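Local coordinates for 6-phosphofructokinase subunit beta (Saccharomyces cerevisiae, PDB 3O8O), which phosphorylates fructose 6-phosphate with ATP to give fructose 1,6-bisphosphate, the first committed step of glycolysis, at residues 433-437 with 471-476; 503-507 with 710-714; 584-589 with 759-763. All coordinates share one frame; numbering follows the deposited sequence.

In the fold
All three contacts lie in the C-terminal regulatory half of the chain. Contacts 1 and 2 are neighbours, with centres about 18 Å apart: W433 and L473 of the first reach L503 and A506 of the second, so both share the surroundings of helix 494-504. Contact 3 stands apart, its nearest atoms about 30 Å from contact 1, and involves strand 587-589 of a different sheet. Contact 1 is only partly buried and almost wholly apolar, as suits two helices packing together. Contacts 2 and 3 are buried, and each centres on an arginine: R507 donates across its contact to a threonine hydroxyl just past a helix end, whereas R762 packs on apolar groups and takes its charge partner from outside.

Contact 1. Residues 433-437 with 471-476; sequences WSGLA and ADLGMI
The indole of W433 is the large flat group here, and I476 meets it obliquely, CG2 of I476 lying 4.3 Å from CE3 of W433. Most of the ring's surroundings come from outside the two segments: V399 and V401, L488 and I490 of the central strands, and P468. Its one polar edge atom, NE1, donates to OG of S499. Tryptophan suits this place because a broad apolar surface can fill the space between helix and sheet while the single N-H still finds an acceptor.

Nearer the backbone the side chains shorten. CB of W433 is 3.9 Å from CB of A471, and A437 offers its methyl to three neighbours: CB of A437 stands 3.9 Å from CB of M475 and also touches CB of A471 and CD1 of I476. The small A437 lets the backbones come close, its CA 5.3 Å from CA of M475. L436 has CG anti to the backbone N (chi1 -178°), which carries CD2 to within 3.8 Å of CG2 of I476; the two branched chains meet at a slant, with CD1 of I476 also beside the leucine methyl. M475 bends at chi2 and chi3, folding its CE back beside the carbonyl O of A437. No hydrogen bond joins the segments.

The start of helix 473-483 is capped, weakly, by D472 at the N-cap, whose carboxylate accepts from N of M475 through both oxygens. An aspartate fits there because its short side chain can turn back to the N-H of M475 in the first turn. The whole is helix-on-helix packing beside a Rossmann-like alpha/beta sheet, on whose strands 395-401 and 487-492 W433 packs, the side chain of W433 lying about 9 Å from that of R465 of the activator site.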
loop_
_atom_site.group_PDB
_atom_site.type_symbol
_atom_site.label_atom_id
_atom_site.label_comp_id
_atom_site.label_asym_id
_atom_site.label_seq_id
_atom_site.Cartn_x
_atom_site.Cartn_y
_atom_site.Cartn_z
ATOM N N TRP B 433 -10.813 -20.749 -23.015
ATOM C CA TRP B 433 -10.001 -20.522 -24.190
ATOM C C TRP B 433 -8.515 -20.861 -24.072
ATOM O O TRP B 433 -7.895 -21.289 -25.041
ATOM C CB TRP B 433 -10.147 -19.067 -24.606
ATOM C CG TRP B 433 -11.559 -18.597 -24.618
ATOM C CD1 TRP B 433 -12.025 -17.423 -24.117
ATOM C CD2 TRP B 433 -12.687 -19.260 -25.198
ATOM N NE1 TRP B 433 -13.371 -17.303 -24.347
ATOM C CE2 TRP B 433 -13.805 -18.419 -25.010
ATOM C CE3 TRP B 433 -12.866 -20.489 -25.864
ATOM C CZ2 TRP B 433 -15.091 -18.764 -25.464
ATOM C CZ3 TRP B 433 -14.149 -20.833 -26.317
ATOM C CH2 TRP B 433 -15.241 -19.969 -26.111
ATOM N N SER B 434 -7.922 -20.664 -22.912
ATOM C CA SER B 434 -6.507 -20.972 -22.823
ATOM C C SER B 434 -6.348 -22.478 -22.829
ATOM O O SER B 434 -5.366 -23.001 -23.342
ATOM C CB SER B 434 -5.882 -20.377 -21.547
ATOM O OG SER B 434 -6.184 -21.125 -20.372
ATOM N N GLY B 435 -7.328 -23.175 -22.262
ATOM C CA GLY B 435 -7.258 -24.622 -22.206
ATOM C C GLY B 435 -7.602 -25.260 -23.534
ATOM O O GLY B 435 -7.240 -26.401 -23.807
ATOM N N LEU B 436 -8.311 -24.526 -24.375
ATOM C CA LEU B 436 -8.703 -25.053 -25.664
ATOM C C LEU B 436 -7.516 -24.950 -26.589
ATOM O O LEU B 436 -6.997 -25.952 -27.060
ATOM C CB LEU B 436 -9.872 -24.249 -26.235
ATOM C CG LEU B 436 -10.357 -24.782 -27.571
ATOM C CD1 LEU B 436 -10.898 -26.185 -27.353
ATOM C CD2 LEU B 436 -11.425 -23.872 -28.150
ATOM N N ALA B 437 -7.081 -23.721 -26.818
ATOM C CA ALA B 437 -5.970 -23.441 -27.704
ATOM C C ALA B 437 -4.707 -24.170 -27.333
ATOM O O ALA B 437 -4.095 -24.824 -28.175
ATOM C CB ALA B 437 -5.705 -21.958 -27.737
ATOM N N ALA B 471 -5.990 -16.109 -26.447
ATOM C CA ALA B 471 -5.575 -17.494 -26.630
ATOM C C ALA B 471 -5.398 -17.886 -28.088
ATOM O O ALA B 471 -5.207 -19.064 -28.389
ATOM C CB ALA B 471 -6.587 -18.424 -25.966
ATOM N N ASP B 472 -5.453 -16.907 -28.985
ATOM C CA ASP B 472 -5.330 -17.163 -30.419
ATOM C C ASP B 472 -6.658 -17.665 -30.976
ATOM O O ASP B 472 -6.996 -18.850 -30.857
ATOM C CB ASP B 472 -4.241 -18.197 -30.707
ATOM C CG ASP B 472 -4.321 -18.755 -32.119
ATOM O OD1 ASP B 472 -3.710 -19.817 -32.360
ATOM O OD2 ASP B 472 -4.980 -18.140 -32.990
ATOM N N LEU B 473 -7.397 -16.738 -31.582
ATOM C CA LEU B 473 -8.693 -17.005 -32.187
ATOM C C LEU B 473 -8.596 -18.192 -33.151
ATOM O O LEU B 473 -9.432 -19.105 -33.116
ATOM C CB LEU B 473 -9.142 -15.753 -32.928
ATOM C CG LEU B 473 -10.586 -15.327 -32.696
ATOM C CD1 LEU B 473 -10.899 -15.394 -31.220
ATOM C CD2 LEU B 473 -10.801 -13.917 -33.254
ATOM N N GLY B 474 -7.565 -18.180 -33.999
ATOM C CA GLY B 474 -7.371 -19.256 -34.948
ATOM C C GLY B 474 -7.547 -20.627 -34.327
ATOM O O GLY B 474 -8.517 -21.330 -34.610
ATOM N N MET B 475 -6.605 -21.011 -33.480
ATOM C CA MET B 475 -6.662 -22.303 -32.827
ATOM C C MET B 475 -8.059 -22.590 -32.302
ATOM O O MET B 475 -8.509 -23.745 -32.281
ATOM C CB MET B 475 -5.673 -22.355 -31.660
ATOM C CG MET B 475 -4.246 -22.659 -32.053
ATOM S SD MET B 475 -4.113 -24.287 -32.827
ATOM C CE MET B 475 -4.072 -25.405 -31.389
ATOM N N ILE B 476 -8.742 -21.542 -31.859
ATOM C CA ILE B 476 -10.081 -21.717 -31.327
ATOM C C ILE B 476 -10.987 -22.184 -32.453
ATOM O O ILE B 476 -11.518 -23.300 -32.415
ATOM C CB ILE B 476 -10.662 -20.394 -30.773
ATOM C CG1 ILE B 476 -9.664 -19.730 -29.811
ATOM C CG2 ILE B 476 -11.997 -20.679 -30.074
ATOM C CD1 ILE B 476 -9.356 -20.568 -28.564
#

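Contact 2. Residues 503-507 with 710-714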
loop_
_atom_site.group_PDB
_atom_site.type_symbol
_atom_site.label_atom_id
_atom_site.label_comp_id
_atom_site.label_asym_id
_atom_site.label_seq_id
_atom_site.Cartn_x
_atom_site.Cartn_y
_atom_site.Cartn_z
ATOM N N LEU B 503 -16.020 -13.551 -30.162
ATOM C CA LEU B 503 -16.350 -14.605 -31.113
ATOM C C LEU B 503 -17.308 -14.106 -32.185
ATOM O O LEU B 503 -17.104 -14.369 -33.360
ATOM C CB LEU B 503 -16.955 -15.820 -30.406
ATOM C CG LEU B 503 -16.046 -16.548 -29.415
ATOM C CD1 LEU B 503 -16.696 -17.861 -29.024
ATOM C CD2 LEU B 503 -14.699 -16.817 -30.028
ATOM N N GLU B 504 -18.341 -13.368 -31.778
ATOM C CA GLU B 504 -19.332 -12.860 -32.725
ATOM C C GLU B 504 -18.748 -11.921 -33.761
ATOM O O GLU B 504 -19.027 -12.075 -34.946
ATOM C CB GLU B 504 -20.490 -12.159 -31.998
ATOM C CG GLU B 504 -21.592 -11.638 -32.924
ATOM C CD GLU B 504 -21.230 -10.326 -33.644
ATOM O OE1 GLU B 504 -21.927 -9.953 -34.614
ATOM O OE2 GLU B 504 -20.257 -9.655 -33.243
ATOM N N ARG B 505 -17.950 -10.937 -33.357
ATOM C CA ARG B 505 -17.429 -10.063 -34.387
ATOM C C ARG B 505 -16.227 -10.707 -35.047
ATOM O O ARG B 505 -15.477 -10.077 -35.787
ATOM C CB ARG B 505 -17.172 -8.625 -33.875
ATOM C CG ARG B 505 -15.984 -8.301 -33.036
ATOM C CD ARG B 505 -14.667 -8.212 -33.754
ATOM N NE ARG B 505 -13.938 -7.067 -33.246
ATOM C CZ ARG B 505 -13.331 -6.917 -32.067
ATOM N NH1 ARG B 505 -12.750 -5.752 -31.845
ATOM N NH2 ARG B 505 -13.253 -7.872 -31.139
ATOM N N ALA B 506 -16.082 -11.998 -34.795
ATOM C CA ALA B 506 -15.014 -12.779 -35.391
ATOM C C ALA B 506 -15.720 -13.697 -36.375
ATOM O O ALA B 506 -15.093 -14.544 -37.021
ATOM C CB ALA B 506 -14.294 -13.599 -34.330
ATOM N N ARG B 507 -17.039 -13.508 -36.467
ATOM C CA ARG B 507 -17.905 -14.291 -37.349
ATOM C C ARG B 507 -17.272 -14.311 -38.723
ATOM O O ARG B 507 -16.621 -15.270 -39.111
ATOM C CB ARG B 507 -19.296 -13.642 -37.440
ATOM C CG ARG B 507 -20.471 -14.543 -37.074
ATOM C CD ARG B 507 -20.472 -14.900 -35.613
ATOM N NE ARG B 507 -21.693 -15.593 -35.211
ATOM C CZ ARG B 507 -22.903 -15.034 -35.158
ATOM N NH1 ARG B 507 -23.077 -13.744 -35.485
ATOM N NH2 ARG B 507 -23.940 -15.766 -34.762
ATOM N N ILE B 710 -28.714 -12.097 -38.256
ATOM C CA ILE B 710 -27.599 -13.013 -38.021
ATOM C C ILE B 710 -26.851 -12.687 -36.724
ATOM O O ILE B 710 -26.380 -13.581 -36.016
ATOM C CB ILE B 710 -26.600 -13.003 -39.201
ATOM C CG1 ILE B 710 -26.420 -11.575 -39.743
ATOM C CG2 ILE B 710 -27.079 -13.947 -40.286
ATOM C CD1 ILE B 710 -25.492 -10.655 -38.924
ATOM N N SER B 711 -26.740 -11.403 -36.411
ATOM C CA SER B 711 -26.071 -11.030 -35.193
ATOM C C SER B 711 -26.925 -11.575 -34.029
ATOM O O SER B 711 -26.400 -12.220 -33.118
ATOM C CB SER B 711 -25.903 -9.496 -35.123
ATOM O OG SER B 711 -26.977 -8.839 -34.459
ATOM N N ASP B 712 -28.240 -11.366 -34.093
ATOM C CA ASP B 712 -29.145 -11.799 -33.037
ATOM C C ASP B 712 -29.148 -13.280 -32.704
ATOM O O ASP B 712 -30.124 -13.794 -32.152
ATOM C CB ASP B 712 -30.573 -11.364 -33.340
ATOM C CG ASP B 712 -30.728 -9.869 -33.344
ATOM O OD1 ASP B 712 -31.879 -9.393 -33.492
ATOM O OD2 ASP B 712 -29.697 -9.171 -33.206
ATOM N N THR B 713 -28.081 -13.986 -33.040
ATOM C CA THR B 713 -28.025 -15.395 -32.687
ATOM C C THR B 713 -26.909 -15.519 -31.663
ATOM O O THR B 713 -26.600 -16.609 -31.171
ATOM C CB THR B 713 -27.738 -16.280 -33.909
ATOM O OG1 THR B 713 -26.691 -15.689 -34.688
ATOM C CG2 THR B 713 -28.993 -16.428 -34.762
ATOM N N ALA B 714 -26.305 -14.368 -31.358
ATOM C CA ALA B 714 -25.230 -14.253 -30.370
ATOM C C ALA B 714 -25.790 -13.339 -29.292
ATOM O O ALA B 714 -25.618 -12.133 -29.345
ATOM C CB ALA B 714 -24.030 -13.629 -30.998
#
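R507 and T713 cross obliquely, the guanidinium of R507 meeting the threonine hydroxyl at its edge. NH2 of R507 donates to OG1 of T713 at 2.8 Å, with the oxygen only 8° out of the guanidinium plane, while NH1 of R507 makes a weak bond of 3.3 Å to the carbonyl O of I710. The methyl of A714 lies over one face of the same group, CB of A714 being 4.3 Å from NH2 of R507. Outside the two segments, NE donates to O of F513 and NH2 to O of I515. Arginine suits the place because its flat end has N-H groups pointing in several directions in its plane. A leucine here would probably leave OG1 of T713 and the carbonyls of F513 and I515 without the guanidinium N-H groups, and cost I710 O its weak second donor.

T713 links the arginine to the helix end. Its OG1 lies between the backbone N and the carbonyl carbon (chi1 44°), which turns the hydroxyl back to donate to O of I710, with OG1 tilted 25° from the carbonyl plane of I710; OG1 itself accepts from NH2 of R507. A threonine can accept and donate through one atom.

E504 packs its aliphatic part on A714: CG of E504 is 3.7 Å from CB of A714, and OE1 of E504 is 4.0 Å from CB of S711. I729 and R730 of helix 729-736 pack against E504 too.

Far from the annotated sites, this joins two helix ends: the type I beta turn from E504 to R507, which starts on the last residue of helix 494-504, and the C-terminal end of the short helix 708-711, where the carbonyl of I710 receives side-chain donors from T713 and, weakly, R507.

Contact 3. Residues 584-589 with 759-763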
loop_
_atom_site.group_PDB
_atom_site.type_symbol
_atom_site.label_atom_id
_atom_site.label_comp_id
_atom_site.label_asym_id
_atom_site.label_seq_id
_atom_site.Cartn_x
_atom_site.Cartn_y
_atom_site.Cartn_z
ATOM N N GLY B 584 -28.997 -5.256 7.973
ATOM C CA GLY B 584 -29.267 -3.991 8.626
ATOM C C GLY B 584 -28.021 -3.150 8.813
ATOM O O GLY B 584 -27.870 -2.493 9.825
ATOM N N ALA B 585 -27.123 -3.159 7.839
ATOM C CA ALA B 585 -25.898 -2.380 7.962
ATOM C C ALA B 585 -26.279 -0.920 8.146
ATOM O O ALA B 585 -27.205 -0.422 7.523
ATOM C CB ALA B 585 -25.024 -2.549 6.715
ATOM N N GLN B 586 -25.552 -0.248 9.014
ATOM C CA GLN B 586 -25.812 1.134 9.300
ATOM C C GLN B 586 -25.399 1.952 8.097
ATOM O O GLN B 586 -26.167 2.765 7.575
ATOM C CB GLN B 586 -25.020 1.540 10.537
ATOM C CG GLN B 586 -25.235 2.968 10.973
ATOM C CD GLN B 586 -26.688 3.277 11.259
ATOM O OE1 GLN B 586 -27.492 3.497 10.343
ATOM N NE2 GLN B 586 -27.036 3.293 12.540
ATOM N N VAL B 587 -24.178 1.722 7.644
ATOM C CA VAL B 587 -23.660 2.434 6.490
ATOM C C VAL B 587 -23.189 1.437 5.445
ATOM O O VAL B 587 -22.844 0.307 5.775
ATOM C CB VAL B 587 -22.452 3.296 6.870
ATOM C CG1 VAL B 587 -22.086 4.219 5.708
ATOM C CG2 VAL B 587 -22.753 4.072 8.120
ATOM N N SER B 588 -23.207 1.852 4.186
ATOM C CA SER B 588 -22.714 1.030 3.104
ATOM C C SER B 588 -22.157 1.963 2.001
ATOM O O SER B 588 -22.818 2.915 1.560
ATOM C CB SER B 588 -23.823 0.142 2.572
ATOM O OG SER B 588 -24.652 0.857 1.684
ATOM N N TYR B 589 -20.923 1.716 1.583
ATOM C CA TYR B 589 -20.311 2.535 0.554
ATOM C C TYR B 589 -20.183 1.708 -0.728
ATOM O O TYR B 589 -19.727 0.561 -0.677
ATOM C CB TYR B 589 -18.931 3.007 1.020
ATOM C CG TYR B 589 -18.964 3.950 2.194
ATOM C CD1 TYR B 589 -18.170 3.724 3.312
ATOM C CD2 TYR B 589 -19.797 5.058 2.198
ATOM C CE1 TYR B 589 -18.216 4.589 4.410
ATOM C CE2 TYR B 589 -19.851 5.921 3.280
ATOM C CZ TYR B 589 -19.059 5.684 4.383
ATOM O OH TYR B 589 -19.087 6.547 5.459
ATOM N N LEU B 759 -34.549 2.499 6.851
ATOM C CA LEU B 759 -34.746 1.445 7.829
ATOM C C LEU B 759 -33.754 1.483 8.966
ATOM O O LEU B 759 -33.970 0.894 10.022
ATOM C CB LEU B 759 -34.652 0.093 7.142
ATOM C CG LEU B 759 -35.905 -0.314 6.391
ATOM C CD1 LEU B 759 -35.671 -1.562 5.581
ATOM C CD2 LEU B 759 -36.991 -0.543 7.426
ATOM N N VAL B 760 -32.660 2.188 8.763
ATOM C CA VAL B 760 -31.649 2.216 9.785
ATOM C C VAL B 760 -31.403 3.640 10.275
ATOM O O VAL B 760 -30.567 3.864 11.153
ATOM C CB VAL B 760 -30.399 1.555 9.219
ATOM C CG1 VAL B 760 -29.894 2.354 8.065
ATOM C CG2 VAL B 760 -29.369 1.379 10.290
ATOM N N GLY B 761 -32.159 4.584 9.699
ATOM C CA GLY B 761 -32.083 5.994 10.080
ATOM C C GLY B 761 -30.886 6.840 9.629
ATOM O O GLY B 761 -30.458 7.781 10.327
ATOM N N ARG B 762 -30.354 6.520 8.450
ATOM C CA ARG B 762 -29.209 7.237 7.937
ATOM C C ARG B 762 -29.662 8.332 6.995
ATOM O O ARG B 762 -30.627 8.161 6.254
ATOM C CB ARG B 762 -28.284 6.272 7.219
ATOM C CG ARG B 762 -26.953 6.870 6.862
ATOM C CD ARG B 762 -26.232 6.013 5.869
ATOM N NE ARG B 762 -24.955 6.590 5.497
ATOM C CZ ARG B 762 -24.429 6.500 4.283
ATOM N NH1 ARG B 762 -25.078 5.851 3.316
ATOM N NH2 ARG B 762 -23.257 7.073 4.034
ATOM N N LYS B 763 -28.934 9.445 7.010
ATOM C CA LYS B 763 -29.259 10.610 6.193
ATOM C C LYS B 763 -28.754 10.769 4.773
ATOM O O LYS B 763 -29.168 10.062 3.844
ATOM C CB LYS B 763 -28.863 11.893 6.932
ATOM C CG LYS B 763 -29.854 12.393 7.975
ATOM C CD LYS B 763 -31.096 13.066 7.364
ATOM C CE LYS B 763 -32.042 12.086 6.641
ATOM N NZ LYS B 763 -31.582 11.702 5.270
#
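Both segments begin where a helix ends, and each has a glycine at the turn. G584, with phi 69°, follows helix 574-583 and lets the chain swing into strand 587-589; G761, with phi 75°, closes helix 750-760 in a Schellman motif. Positive phi favours glycine at both. The backbones come nearest at Q586 and V760, whose CA atoms are 6.0 Å apart, and no clear hydrogen bond crosses between them.

V760 turns its side chain toward the other segment, CG1 of V760 being 3.9 Å from the carbonyl O of A585. A beta-branched valine gives a compact apolar cover for this bend. Beyond it, R762 runs out extended from CG to NE, its CG anti to the backbone N, and this straight chain carries the guanidinium along to V587 and Y589. CD of R762 passes 3.7 Å from the carbonyl O of Q586.

Strand 587-589 is, within this chain, an outermost strand of a four-stranded parallel sheet in this half of the phosphofructokinase fold, so the chain's last residues lie beside the edge of an alpha/beta sheet. L759, at the helix end, also gives its carbonyl to R27 of the N-terminal half.

V587 and R762 cross at about a right angle. CG1 of V587 lies 3.4 Å above one face of the R762 guanidinium, offset toward the rim, and the same methyl sits 3.6 Å above one face of the Y589 ring. The ring and guanidinium planes stand 77° apart, with NH2 of R762 3.7 Å from CE2 of Y589. Both polar ends meet D603 of helix 597-614: NH2 of R762 forms a salt bridge with its OD2, and OH of Y589 hydrogen-bonds to that oxygen.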